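Ribokinase (Giardia lamblia, PDB 6WHJ) probably phosphorylates D-ribose at O-5, using ATP and a divalent cation such as magnesium, to give D-ribose 5-phosphate for nucleotide synthesis or the pentose phosphate pathway. Local coordinates at residues B[315-320]-B[327-332]; B[53-58]-B[280-285]; B[44-49]-B[79-84]; B[196-201]-B[241-246]; B[285-290]-B[304-309]. One frame throughout, in Å; residues are numbered along the deposited sequence.

Contact 1 of 5, residues B[315-320]-B[327-332]; sequences AGISVT and SVPRRQ
Ser318, on helix 301-318, and Ser327 meet mostly through their backbones. The CA of Ser318 lies 3.2 Å from Ser327 O, a CH...O contact with an angle of 138° at the hydrogen. In return, Ser327 CB sits 3.4 Å from Ser318 O, so each serine covers the other's carbonyl. Beside these carbon-to-carbonyl contacts, an apolar one forms as Ile317 CG2 comes within 3.8 Å of Pro329 CB, the branched side chain crossing the proline ring at a slant.

Serine is small enough for so close an approach, and each hydroxyl finds its partner nearby. With chi1 at 66°, OG of Ser318 turns back along the helix and gives a hydrogen bond to Ala315 O at 2.6 Å. That carbonyl also accepts from Val319 N, and both donors reach it from the same face of its plane. Ser327 OG makes a weak bond to Thr324 O.

Further out, helix 331-341 covers the apolar pair, Ala337 touching Ile317 and Val334 touching Pro329. Val328 turns away from helix 301-318 and packs on Ala51 and Val55 of helix 44-55. Proline, with no N-H to satisfy, fits the buried approach to Arg330, the N-cap of the last helix. Ser318 and Ser327 are both predicted potassium ligands, so the arrangement is consistent with the monovalent-cation site of ribokinases.

Contact 2 of 5, residues B[53-58]-B[280-285]; sequences GKVLRD and FCVRLM
Leu56 lays its branched end across two side chains of helix 272-287, meeting Val282 at a slant and Met285 at about a right angle. Its CG rests 3.7 Å from Val282 CG2, while its CD2 lies 3.7 Å from Val282 CG1, so both methyls of the valine are engaged. The same CD2 reaches Met285 CE at 3.6 Å. Methionine can present this methyl because its chain, which starts with CG anti to the backbone N (chi1 -178°), bends twice further on. Val55 adds a looser slanting contact, its CG1 standing 4.1 Å from Val282 CG1.

Val282 is therefore the hub, and a beta-branched residue suits the place: it offers two methyls close to the helix backbone, where CA of Leu56 and CA of Val282 are only 6.2 Å apart. Leu56 is the first residue to leave helical geometry after helix 44-55. Beneath, Ile9 of the central sheet touches both Val282 and Met285, placing the contact between helices and sheet in this alpha/beta fold. Val55 O, 4.1 Å from Val282 CG1, accepts a hydrogen bond from Arg331 NH2. The side chains meet only through carbon atoms, which implies cohesion mainly from dispersion and the exclusion of water.

Contact 3 of 5, residues B[44-49]-B[79-84]; sequences KGSNQA and AHYREL
Tyr81 reaches across from helix 72-84 to meet Ser46 of helix 44-55, whose first turn, Lys44 to Asn47, follows Gly43 and belongs to the predicted sugar site of the PfkB carbohydrate kinase fold. The tight part is one hydroxyl pair. Tyr81 OH and Ser46 OG are hydrogen-bonded at 2.7 Å, and either may be the donor. Ser46 OG approaches the ring edge in its plane, brought there because it stands anti to its own backbone nitrogen (chi1 179°). A serine is short enough to receive the phenol beside the helix backbone, while tyrosine is long and rigid enough to bring a polar group across a buried interval.

The backbones stand well apart even here: the nearest CA atoms, of Ser46 and Tyr81, are 9.7 Å from each other. The interval is filled from outside, with Phe64 of the sheet meeting the Tyr81 ring at only about 15° between planes and Ile50 packing on Tyr81, His80 and Leu84. The far side of helix 72-84 faces solvent, with Arg82 exposed. On the other helix, Gln48 turns away from the tyrosine and bonds to Asp274, the predicted proton acceptor. The phenol thus bonds to a residue of the predicted sugar site. One turn on, Ala49 CB lies 3.7 Å from Tyr81 OH.

Contact 4 of 5, residues B[196-201]-B[241-246]; sequences PNELEA and GSRGSR
A single ion pair, Arg243 with Glu198, is all that joins these two segments, and its hydrogen bond is weak. It ties the turn before strand 245-249 to Glu198, the first residue of helix 198-205, beside the capping box formed by Asn197 and Glu200. Asn197 and the turn Gly241 to Gly244 are predicted to bind ATP; Glu198 is not among those residues. Arg243 NH1 stands 2.8 Å from Glu198 OE2, yet the N-H...O angle is only 117°. The carboxylate comes to the guanidinium edge but is turned 54° out of its plane, a one-point contact. The arginine chain bends at chi3 to bring NH1 across, while the extended glutamate meets it at about a right angle. Arg243 also touches a crystal neighbour, which may influence its pose.

Glu198 has another partner: its OE1 accepts from Cys214 N. The turn suits glycine, since Gly241 and Gly244 both have positive phi and at Gly244 a CB would press on the preceding carbonyl. In the capping box, Asn197 is short enough to cap the first turn. Asn197 N meets Glu200 OE2 from above the carboxylate plane, whereas Glu200 N comes to Asn197 OD1 at 2.7 Å nearly along the C=O axis.

Contact 5 of 5, residues B[285-290]-B[304-309]; sequences MELAEE and IAEAAR
Glu306 OE1 takes a salt bridge from Arg283 NH2, and Leu287 CD2 packs on the same oxygen at 3.6 Å. The two segments belong to helices 272-287 and 301-318, which follow each other in the chain and lie side by side in the helical layer of the ribokinase-like alpha/beta fold. Leu287 carries the contact. Its CG stands anti to the carbonyl carbon (chi1 -67°), sending the two methyls toward the other helix. CD1 goes to the backbone, 3.9 Å from Ala307 N, and it also lies 4.2 Å from Ala307 CB. CD2 instead faces the carboxylate end of Glu306.

The residue types fit a half-buried seam. Alanine keeps the helix surface low where the leucine enters, and CA of Leu287 and CA of Ala307 are 7.7 Å apart. Glu306 is extended, its CB and CG beside Leu287 CD1 and its charge meeting Arg283. Outside the two segments, that arginine also forms a salt bridge with Glu286 and a long, weak ion pair with Glu290; its positive charge probably eases the closeness of acidic groups here. Ala307 is further covered by Phe280.

Beyond Leu287, Glu286 O accepts from both Glu289 N and Glu290 N. On the outer side of the partner helix, the exposed Arg309 folds back so that Ala305 O lies 4.0 Å above the centre of its guanidinium plane.

Contacts 1, 2 and 3 are buried, contact 5 is half covered, and contact 4 lies at the surface; the chemistry follows. Contact 2 joins apolar side chains and contact 1 mixes carbonyl and hydrocarbon packing, whereas contact 3 turns on a hydroxyl pair and contact 4 on an ion pair; contact 5 sets a leucine against an alanine and a salt-bridged glutamate. Helix 44-55 serves contacts 2 and 3, helix 272-287 contacts 2 and 5, and helix 301-318 contacts 1 and 5. Arg331 of contact 1 bonds to Val55 O of contact 2 and Glu286 of contact 5. Contacts 3 and 4, on opposite sides of the chain's centre, contain residues predicted to bind the sugar and ATP, respectively.

Contact 1 of 5, residues B[315-320]-B[327-332]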
# COMPACT_ATOMS: atom_id res chain seq x y z
N ALA B 315 20.64 -2.18 -18.71
CA ALA B 315 19.86 -2.92 -17.72
C ALA B 315 20.77 -3.72 -16.79
O ALA B 315 20.51 -3.82 -15.58
CB ALA B 315 18.85 -3.83 -18.41
N GLY B 316 21.85 -4.28 -17.33
CA GLY B 316 22.78 -5.01 -16.50
C GLY B 316 23.47 -4.14 -15.47
O GLY B 316 23.83 -4.61 -14.39
N ILE B 317 23.69 -2.87 -15.79
CA ILE B 317 24.22 -1.96 -14.78
C ILE B 317 23.16 -1.63 -13.74
O ILE B 317 23.45 -1.60 -12.54
CB ILE B 317 24.81 -0.70 -15.45
CG1 ILE B 317 26.01 -1.07 -16.33
CG2 ILE B 317 25.21 0.33 -14.40
CD1 ILE B 317 26.50 0.05 -17.24
N SER B 318 21.92 -1.40 -14.18
CA SER B 318 20.85 -0.99 -13.26
C SER B 318 20.57 -2.05 -12.20
O SER B 318 20.22 -1.71 -11.06
CB SER B 318 19.57 -0.68 -14.04
OG SER B 318 19.05 -1.85 -14.65
N VAL B 319 20.71 -3.34 -12.54
CA VAL B 319 20.46 -4.38 -11.55
C VAL B 319 21.55 -4.47 -10.49
O VAL B 319 21.35 -5.15 -9.48
CB VAL B 319 20.27 -5.78 -12.19
CG1 VAL B 319 18.96 -5.84 -12.96
CG2 VAL B 319 21.44 -6.14 -13.07
N THR B 320 22.69 -3.81 -10.69
CA THR B 320 23.72 -3.73 -9.66
C THR B 320 23.49 -2.58 -8.69
O THR B 320 24.30 -2.37 -7.78
CB THR B 320 25.12 -3.61 -10.28
OG1 THR B 320 25.29 -2.34 -10.92
CG2 THR B 320 25.34 -4.73 -11.29
N SER B 327 18.64 3.86 -10.29
CA SER B 327 19.65 2.92 -10.74
C SER B 327 19.86 2.95 -12.24
O SER B 327 20.71 2.21 -12.75
CB SER B 327 19.28 1.50 -10.29
OG SER B 327 17.89 1.28 -10.45
N VAL B 328 19.11 3.76 -12.97
CA VAL B 328 19.41 3.90 -14.40
C VAL B 328 20.74 4.63 -14.54
O VAL B 328 20.94 5.68 -13.90
CB VAL B 328 18.28 4.65 -15.11
CG1 VAL B 328 18.61 4.87 -16.58
CG2 VAL B 328 17.00 3.85 -14.99
N PRO B 329 21.70 4.10 -15.28
CA PRO B 329 23.03 4.71 -15.33
C PRO B 329 23.09 5.91 -16.28
O PRO B 329 22.23 6.11 -17.14
CB PRO B 329 23.93 3.57 -15.82
CG PRO B 329 23.02 2.68 -16.62
CD PRO B 329 21.63 2.83 -16.03
N ARG B 330 24.16 6.69 -16.12
CA ARG B 330 24.47 7.76 -17.05
C ARG B 330 25.04 7.19 -18.34
O ARG B 330 25.63 6.10 -18.35
CB ARG B 330 25.45 8.76 -16.43
N ARG B 331 24.86 7.92 -19.44
CA ARG B 331 25.30 7.44 -20.75
C ARG B 331 26.79 7.07 -20.78
O ARG B 331 27.16 6.06 -21.38
CB ARG B 331 25.01 8.49 -21.82
CG ARG B 331 25.45 8.09 -23.22
CD ARG B 331 24.87 6.75 -23.62
NE ARG B 331 25.19 6.40 -24.99
CZ ARG B 331 24.39 6.66 -26.02
NH1 ARG B 331 24.75 6.31 -27.25
NH2 ARG B 331 23.23 7.25 -25.83
N GLN B 332 27.65 7.89 -20.17
CA GLN B 332 29.07 7.55 -20.18
C GLN B 332 29.31 6.21 -19.50
O GLN B 332 30.16 5.42 -19.95
CB GLN B 332 29.89 8.66 -19.52
CG GLN B 332 31.36 8.69 -19.96
CD GLN B 332 31.53 8.74 -21.49
OE1 GLN B 332 32.45 8.13 -22.04
NE2 GLN B 332 30.65 9.48 -22.17

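Contact 2 of 5, residues B[53-58]-B[280-285]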
# COMPACT_ATOMS: atom_id res chain seq x y z
N GLY B 53 15.83 10.01 -20.62
CA GLY B 53 16.56 11.22 -20.30
C GLY B 53 17.94 10.97 -19.72
O GLY B 53 18.87 11.73 -20.00
N LYS B 54 18.10 9.90 -18.94
CA LYS B 54 19.40 9.65 -18.32
C LYS B 54 20.39 8.97 -19.26
O LYS B 54 21.60 9.17 -19.13
CB LYS B 54 19.24 8.81 -17.05
CG LYS B 54 18.54 9.51 -15.91
CD LYS B 54 18.74 8.71 -14.64
CE LYS B 54 18.22 9.43 -13.41
NZ LYS B 54 18.01 8.43 -12.32
N VAL B 55 19.90 8.16 -20.20
CA VAL B 55 20.79 7.46 -21.11
C VAL B 55 21.03 8.28 -22.36
O VAL B 55 22.03 8.06 -23.06
CB VAL B 55 20.19 6.07 -21.41
CG1 VAL B 55 21.00 5.33 -22.45
CG2 VAL B 55 20.11 5.23 -20.14
N LEU B 56 20.19 9.27 -22.63
CA LEU B 56 20.39 10.16 -23.75
C LEU B 56 21.60 11.05 -23.52
O LEU B 56 21.91 11.42 -22.38
CB LEU B 56 19.15 11.03 -23.95
CG LEU B 56 18.05 10.48 -24.83
CD1 LEU B 56 16.88 11.43 -24.79
CD2 LEU B 56 18.56 10.28 -26.25
N ARG B 57 22.28 11.39 -24.61
CA ARG B 57 23.35 12.38 -24.55
C ARG B 57 22.80 13.74 -24.12
O ARG B 57 23.27 14.33 -23.14
CB ARG B 57 24.05 12.48 -25.90
N ASP B 58 21.79 14.24 -24.84
CA ASP B 58 21.05 15.44 -24.48
C ASP B 58 19.64 15.03 -24.07
O ASP B 58 18.89 14.49 -24.91
CB ASP B 58 21.02 16.43 -25.65
CG ASP B 58 19.91 17.48 -25.52
OD1 ASP B 58 19.60 17.92 -24.39
OD2 ASP B 58 19.39 17.91 -26.57
N PHE B 280 16.73 0.89 -24.93
CA PHE B 280 16.46 0.36 -26.26
C PHE B 280 15.95 1.46 -27.19
O PHE B 280 16.39 1.57 -28.34
CB PHE B 280 15.44 -0.78 -26.17
CG PHE B 280 15.03 -1.34 -27.49
CD1 PHE B 280 15.93 -2.08 -28.25
CD2 PHE B 280 13.77 -1.08 -28.01
CE1 PHE B 280 15.55 -2.60 -29.49
CE2 PHE B 280 13.38 -1.59 -29.25
CZ PHE B 280 14.28 -2.35 -29.99
N CYS B 281 15.04 2.31 -26.68
CA CYS B 281 14.51 3.39 -27.51
C CYS B 281 15.57 4.45 -27.79
O CYS B 281 15.63 4.98 -28.91
CB CYS B 281 13.30 4.02 -26.84
SG CYS B 281 11.86 2.94 -26.85
N VAL B 282 16.41 4.77 -26.80
CA VAL B 282 17.46 5.76 -27.03
C VAL B 282 18.38 5.30 -28.16
O VAL B 282 18.61 6.04 -29.13
CB VAL B 282 18.25 6.03 -25.73
CG1 VAL B 282 19.56 6.74 -26.04
CG2 VAL B 282 17.41 6.87 -24.79
N ARG B 283 18.90 4.07 -28.06
CA ARG B 283 19.81 3.56 -29.08
C ARG B 283 19.10 3.34 -30.41
O ARG B 283 19.70 3.53 -31.47
CB ARG B 283 20.44 2.25 -28.62
CG ARG B 283 21.69 1.86 -29.40
CD ARG B 283 22.75 2.93 -29.30
NE ARG B 283 23.87 2.62 -30.18
CZ ARG B 283 24.37 3.46 -31.10
NH1 ARG B 283 23.86 4.68 -31.24
NH2 ARG B 283 25.39 3.07 -31.85
N LEU B 284 17.83 2.93 -30.38
CA LEU B 284 17.07 2.77 -31.61
C LEU B 284 16.95 4.10 -32.33
O LEU B 284 17.20 4.20 -33.54
CB LEU B 284 15.70 2.19 -31.30
CG LEU B 284 14.89 1.57 -32.43
CD1 LEU B 284 15.74 0.56 -33.17
CD2 LEU B 284 13.67 0.89 -31.83
N MET B 285 16.59 5.15 -31.59
CA MET B 285 16.46 6.48 -32.16
C MET B 285 17.79 6.99 -32.70
O MET B 285 17.82 7.68 -33.73
CB MET B 285 15.90 7.45 -31.11
CG MET B 285 15.68 8.87 -31.60
SD MET B 285 17.14 9.91 -31.35
CE MET B 285 17.32 9.77 -29.58

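Contact 3 of 5, residues B[44-49]-B[79-84]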
# COMPACT_ATOMS: atom_id res chain seq x y z
N LYS B 44 5.01 3.12 -15.21
CA LYS B 44 5.82 2.59 -16.30
C LYS B 44 6.06 3.66 -17.36
O LYS B 44 7.13 3.68 -17.98
CB LYS B 44 5.17 1.34 -16.88
CG LYS B 44 5.59 0.10 -16.15
CD LYS B 44 4.73 -1.09 -16.51
CE LYS B 44 5.13 -2.29 -15.68
NZ LYS B 44 6.61 -2.30 -15.57
N GLY B 45 5.09 4.53 -17.59
CA GLY B 45 5.30 5.60 -18.55
C GLY B 45 6.41 6.52 -18.11
O GLY B 45 7.36 6.79 -18.86
N SER B 46 6.35 6.98 -16.86
CA SER B 46 7.34 7.95 -16.39
C SER B 46 8.71 7.31 -16.18
O SER B 46 9.74 7.97 -16.40
CB SER B 46 6.85 8.61 -15.11
OG SER B 46 7.81 9.54 -14.64
N ASN B 47 8.75 6.06 -15.72
CA ASN B 47 10.04 5.39 -15.54
C ASN B 47 10.78 5.26 -16.85
O ASN B 47 12.00 5.47 -16.91
CB ASN B 47 9.84 4.02 -14.91
CG ASN B 47 9.55 4.09 -13.44
OD1 ASN B 47 9.80 5.12 -12.79
ND2 ASN B 47 9.02 3.01 -12.90
N GLN B 48 10.07 4.91 -17.92
CA GLN B 48 10.71 4.76 -19.21
C GLN B 48 11.13 6.09 -19.80
O GLN B 48 12.14 6.16 -20.51
CB GLN B 48 9.79 4.02 -20.17
CG GLN B 48 9.73 2.55 -19.91
CD GLN B 48 8.64 1.91 -20.71
OE1 GLN B 48 8.22 2.46 -21.73
NE2 GLN B 48 8.20 0.72 -20.30
N ALA B 49 10.38 7.16 -19.51
CA ALA B 49 10.80 8.49 -19.96
C ALA B 49 12.03 8.97 -19.18
O ALA B 49 12.90 9.65 -19.75
CB ALA B 49 9.66 9.49 -19.81
N ALA B 79 8.16 19.20 -10.89
CA ALA B 79 9.42 19.78 -10.47
C ALA B 79 10.57 18.80 -10.71
O ALA B 79 11.66 19.20 -11.12
CB ALA B 79 9.35 20.18 -9.00
N HIS B 80 10.32 17.51 -10.48
CA HIS B 80 11.36 16.50 -10.66
C HIS B 80 11.83 16.46 -12.10
O HIS B 80 13.04 16.35 -12.37
CB HIS B 80 10.84 15.13 -10.22
CG HIS B 80 11.87 14.04 -10.28
ND1 HIS B 80 13.10 14.15 -9.68
CD2 HIS B 80 11.83 12.82 -10.87
CE1 HIS B 80 13.79 13.04 -9.90
NE2 HIS B 80 13.04 12.22 -10.61
N TYR B 81 10.90 16.56 -13.05
CA TYR B 81 11.28 16.55 -14.46
C TYR B 81 12.12 17.77 -14.80
O TYR B 81 13.06 17.67 -15.60
CB TYR B 81 10.04 16.47 -15.34
CG TYR B 81 9.67 15.05 -15.69
CD1 TYR B 81 9.06 14.22 -14.76
CD2 TYR B 81 9.93 14.53 -16.96
CE1 TYR B 81 8.72 12.91 -15.07
CE2 TYR B 81 9.60 13.21 -17.28
CZ TYR B 81 8.99 12.42 -16.33
OH TYR B 81 8.65 11.12 -16.62
N ARG B 82 11.82 18.92 -14.18
CA ARG B 82 12.63 20.11 -14.43
C ARG B 82 14.08 19.90 -14.01
O ARG B 82 15.00 20.17 -14.78
CB ARG B 82 12.03 21.33 -13.71
CG ARG B 82 10.79 21.91 -14.37
CD ARG B 82 10.35 23.24 -13.73
NE ARG B 82 9.66 23.08 -12.46
CZ ARG B 82 8.34 22.94 -12.34
NH1 ARG B 82 7.57 22.94 -13.43
NH2 ARG B 82 7.78 22.80 -11.14
N GLU B 83 14.30 19.37 -12.80
CA GLU B 83 15.67 19.14 -12.36
C GLU B 83 16.39 18.13 -13.26
O GLU B 83 17.61 18.20 -13.40
CB GLU B 83 15.68 18.66 -10.90
N LEU B 84 15.64 17.22 -13.90
CA LEU B 84 16.26 16.26 -14.82
C LEU B 84 16.46 16.85 -16.21
O LEU B 84 17.26 16.31 -16.99
CB LEU B 84 15.41 15.00 -14.94
CG LEU B 84 15.34 14.04 -13.75
CD1 LEU B 84 14.39 12.89 -14.04
CD2 LEU B 84 16.71 13.52 -13.39

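Contact 4 of 5, residues B[196-201]-B[241-246]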
# COMPACT_ATOMS: atom_id res chain seq x y z
N PRO B 196 6.99 -7.71 -25.39
CA PRO B 196 6.46 -8.44 -24.25
C PRO B 196 7.57 -9.20 -23.53
O PRO B 196 8.63 -9.50 -24.09
CB PRO B 196 5.49 -9.42 -24.91
CG PRO B 196 6.17 -9.77 -26.17
CD PRO B 196 6.85 -8.49 -26.63
N ASN B 197 7.32 -9.50 -22.26
CA ASN B 197 8.15 -10.51 -21.63
C ASN B 197 7.48 -11.87 -21.85
O ASN B 197 6.45 -11.96 -22.53
CB ASN B 197 8.41 -10.14 -20.17
CG ASN B 197 7.18 -10.20 -19.29
OD1 ASN B 197 6.14 -10.79 -19.64
ND2 ASN B 197 7.25 -9.51 -18.16
N GLU B 198 8.04 -12.94 -21.29
CA GLU B 198 7.50 -14.27 -21.59
C GLU B 198 6.04 -14.39 -21.18
O GLU B 198 5.19 -14.79 -21.98
CB GLU B 198 8.32 -15.36 -20.91
CG GLU B 198 8.29 -16.66 -21.71
CD GLU B 198 9.07 -17.78 -21.07
OE1 GLU B 198 8.88 -18.94 -21.48
OE2 GLU B 198 9.85 -17.50 -20.13
N LEU B 199 5.73 -14.02 -19.92
CA LEU B 199 4.38 -14.17 -19.40
C LEU B 199 3.40 -13.24 -20.10
O LEU B 199 2.26 -13.63 -20.39
CB LEU B 199 4.37 -13.91 -17.90
CG LEU B 199 3.02 -13.97 -17.20
CD1 LEU B 199 2.58 -15.41 -16.94
CD2 LEU B 199 3.04 -13.16 -15.91
N GLU B 200 3.81 -11.99 -20.38
CA GLU B 200 2.92 -11.07 -21.08
C GLU B 200 2.59 -11.58 -22.47
O GLU B 200 1.46 -11.43 -22.94
CB GLU B 200 3.53 -9.67 -21.13
CG GLU B 200 3.38 -8.90 -19.83
CD GLU B 200 4.51 -7.93 -19.58
OE1 GLU B 200 4.62 -7.45 -18.44
OE2 GLU B 200 5.26 -7.62 -20.54
N ALA B 201 3.58 -12.15 -23.17
CA ALA B 201 3.32 -12.72 -24.49
C ALA B 201 2.38 -13.92 -24.39
O ALA B 201 1.53 -14.13 -25.26
CB ALA B 201 4.63 -13.13 -25.16
N GLY B 241 14.15 -11.87 -19.13
CA GLY B 241 14.75 -11.74 -17.81
C GLY B 241 16.21 -12.15 -17.83
O GLY B 241 16.98 -11.71 -18.69
N SER B 242 16.57 -13.05 -16.92
CA SER B 242 17.96 -13.48 -16.82
C SER B 242 18.44 -14.22 -18.06
O SER B 242 19.65 -14.35 -18.27
CB SER B 242 18.14 -14.34 -15.57
OG SER B 242 17.25 -15.44 -15.58
N ARG B 243 17.52 -14.71 -18.91
CA ARG B 243 17.91 -15.34 -20.16
C ARG B 243 18.22 -14.34 -21.27
O ARG B 243 18.64 -14.76 -22.35
CB ARG B 243 16.84 -16.31 -20.66
CG ARG B 243 16.68 -17.56 -19.83
CD ARG B 243 15.85 -18.56 -20.60
NE ARG B 243 14.44 -18.16 -20.58
CZ ARG B 243 13.57 -18.45 -21.54
NH1 ARG B 243 12.32 -18.04 -21.42
NH2 ARG B 243 13.96 -19.12 -22.61
N GLY B 244 18.00 -13.04 -21.03
CA GLY B 244 18.30 -12.01 -22.01
C GLY B 244 17.08 -11.61 -22.82
O GLY B 244 15.98 -11.50 -22.27
N SER B 245 17.23 -11.45 -24.14
CA SER B 245 16.09 -11.08 -24.96
C SER B 245 16.16 -11.81 -26.29
O SER B 245 17.14 -12.49 -26.60
CB SER B 245 15.99 -9.56 -25.18
OG SER B 245 17.27 -8.98 -25.36
N ARG B 246 15.10 -11.68 -27.07
CA ARG B 246 14.96 -12.42 -28.32
C ARG B 246 14.19 -11.55 -29.29
O ARG B 246 13.04 -11.18 -29.01
CB ARG B 246 14.24 -13.75 -28.09
CG ARG B 246 15.15 -14.94 -28.15
CD ARG B 246 15.46 -15.28 -29.58
NE ARG B 246 14.27 -15.75 -30.29
CZ ARG B 246 14.01 -17.02 -30.55
NH1 ARG B 246 14.85 -17.97 -30.16
NH2 ARG B 246 12.91 -17.36 -31.22

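Contact 5 of 5, residues B[285-290]-B[304-309]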
# COMPACT_ATOMS: atom_id res chain seq x y z
N MET B 285 16.59 5.15 -31.59
CA MET B 285 16.46 6.48 -32.16
C MET B 285 17.79 6.99 -32.70
O MET B 285 17.82 7.68 -33.73
CB MET B 285 15.90 7.45 -31.11
CG MET B 285 15.68 8.87 -31.60
SD MET B 285 17.14 9.91 -31.35
CE MET B 285 17.32 9.77 -29.58
N GLU B 286 18.90 6.64 -32.05
CA GLU B 286 20.20 7.12 -32.50
C GLU B 286 20.64 6.41 -33.77
O GLU B 286 21.19 7.04 -34.68
CB GLU B 286 21.25 6.94 -31.40
CG GLU B 286 21.13 7.95 -30.29
CD GLU B 286 22.03 7.63 -29.10
OE1 GLU B 286 22.74 6.60 -29.15
OE2 GLU B 286 22.04 8.43 -28.13
N LEU B 287 20.38 5.10 -33.87
CA LEU B 287 20.77 4.36 -35.06
C LEU B 287 19.99 4.83 -36.29
O LEU B 287 20.48 4.69 -37.42
CB LEU B 287 20.57 2.86 -34.83
CG LEU B 287 21.50 2.22 -33.80
CD1 LEU B 287 21.07 0.81 -33.48
CD2 LEU B 287 22.97 2.27 -34.24
N ALA B 288 18.79 5.37 -36.09
CA ALA B 288 18.00 5.92 -37.18
C ALA B 288 18.56 7.22 -37.72
O ALA B 288 18.16 7.63 -38.82
CB ALA B 288 16.55 6.11 -36.73
N GLU B 289 19.47 7.87 -37.00
CA GLU B 289 20.12 9.09 -37.47
C GLU B 289 21.51 8.85 -38.04
O GLU B 289 21.94 9.59 -38.94
CB GLU B 289 20.30 10.09 -36.33
CG GLU B 289 19.11 10.85 -35.89
CD GLU B 289 19.46 11.71 -34.71
OE1 GLU B 289 20.47 11.41 -34.04
OE2 GLU B 289 18.76 12.71 -34.47
N GLU B 290 22.21 7.84 -37.53
CA GLU B 290 23.60 7.56 -37.86
C GLU B 290 23.72 6.64 -39.06
O GLU B 290 24.70 5.89 -39.16
CB GLU B 290 24.29 6.93 -36.65
CG GLU B 290 24.24 7.80 -35.41
CD GLU B 290 24.66 7.04 -34.16
OE1 GLU B 290 25.01 5.84 -34.28
OE2 GLU B 290 24.64 7.64 -33.07
N ILE B 304 17.98 -3.54 -35.01
CA ILE B 304 17.20 -3.82 -33.80
C ILE B 304 18.06 -4.55 -32.79
O ILE B 304 17.97 -4.30 -31.58
CB ILE B 304 15.93 -4.62 -34.16
CG1 ILE B 304 15.17 -3.92 -35.29
CG2 ILE B 304 15.05 -4.84 -32.92
CD1 ILE B 304 14.70 -2.52 -34.95
N ALA B 305 18.90 -5.47 -33.27
CA ALA B 305 19.77 -6.22 -32.36
C ALA B 305 20.79 -5.32 -31.70
O ALA B 305 21.05 -5.45 -30.50
CB ALA B 305 20.46 -7.36 -33.11
N GLU B 306 21.37 -4.36 -32.44
CA GLU B 306 22.36 -3.48 -31.84
C GLU B 306 21.73 -2.60 -30.76
O GLU B 306 22.34 -2.35 -29.72
CB GLU B 306 23.05 -2.63 -32.90
CG GLU B 306 24.15 -1.75 -32.29
CD GLU B 306 24.87 -0.88 -33.30
OE1 GLU B 306 25.48 0.13 -32.87
OE2 GLU B 306 24.85 -1.20 -34.51
N ALA B 307 20.50 -2.13 -30.99
CA ALA B 307 19.81 -1.35 -29.97
C ALA B 307 19.58 -2.18 -28.71
O ALA B 307 19.71 -1.68 -27.59
CB ALA B 307 18.49 -0.81 -30.52
N ALA B 308 19.26 -3.47 -28.87
CA ALA B 308 19.01 -4.32 -27.72
C ALA B 308 20.30 -4.69 -26.97
O ALA B 308 20.27 -4.83 -25.74
CB ALA B 308 18.27 -5.58 -28.15
N ARG B 309 21.43 -4.82 -27.68
CA ARG B 309 22.70 -5.02 -26.98
C ARG B 309 23.00 -3.85 -26.07
O ARG B 309 23.44 -4.03 -24.93
CB ARG B 309 23.85 -5.21 -27.98
CG ARG B 309 23.92 -6.57 -28.65
CD ARG B 309 25.20 -6.71 -29.48
NE ARG B 309 25.10 -6.12 -30.83
CZ ARG B 309 24.62 -6.77 -31.89
NH1 ARG B 309 24.19 -8.02 -31.77
NH2 ARG B 309 24.56 -6.17 -33.06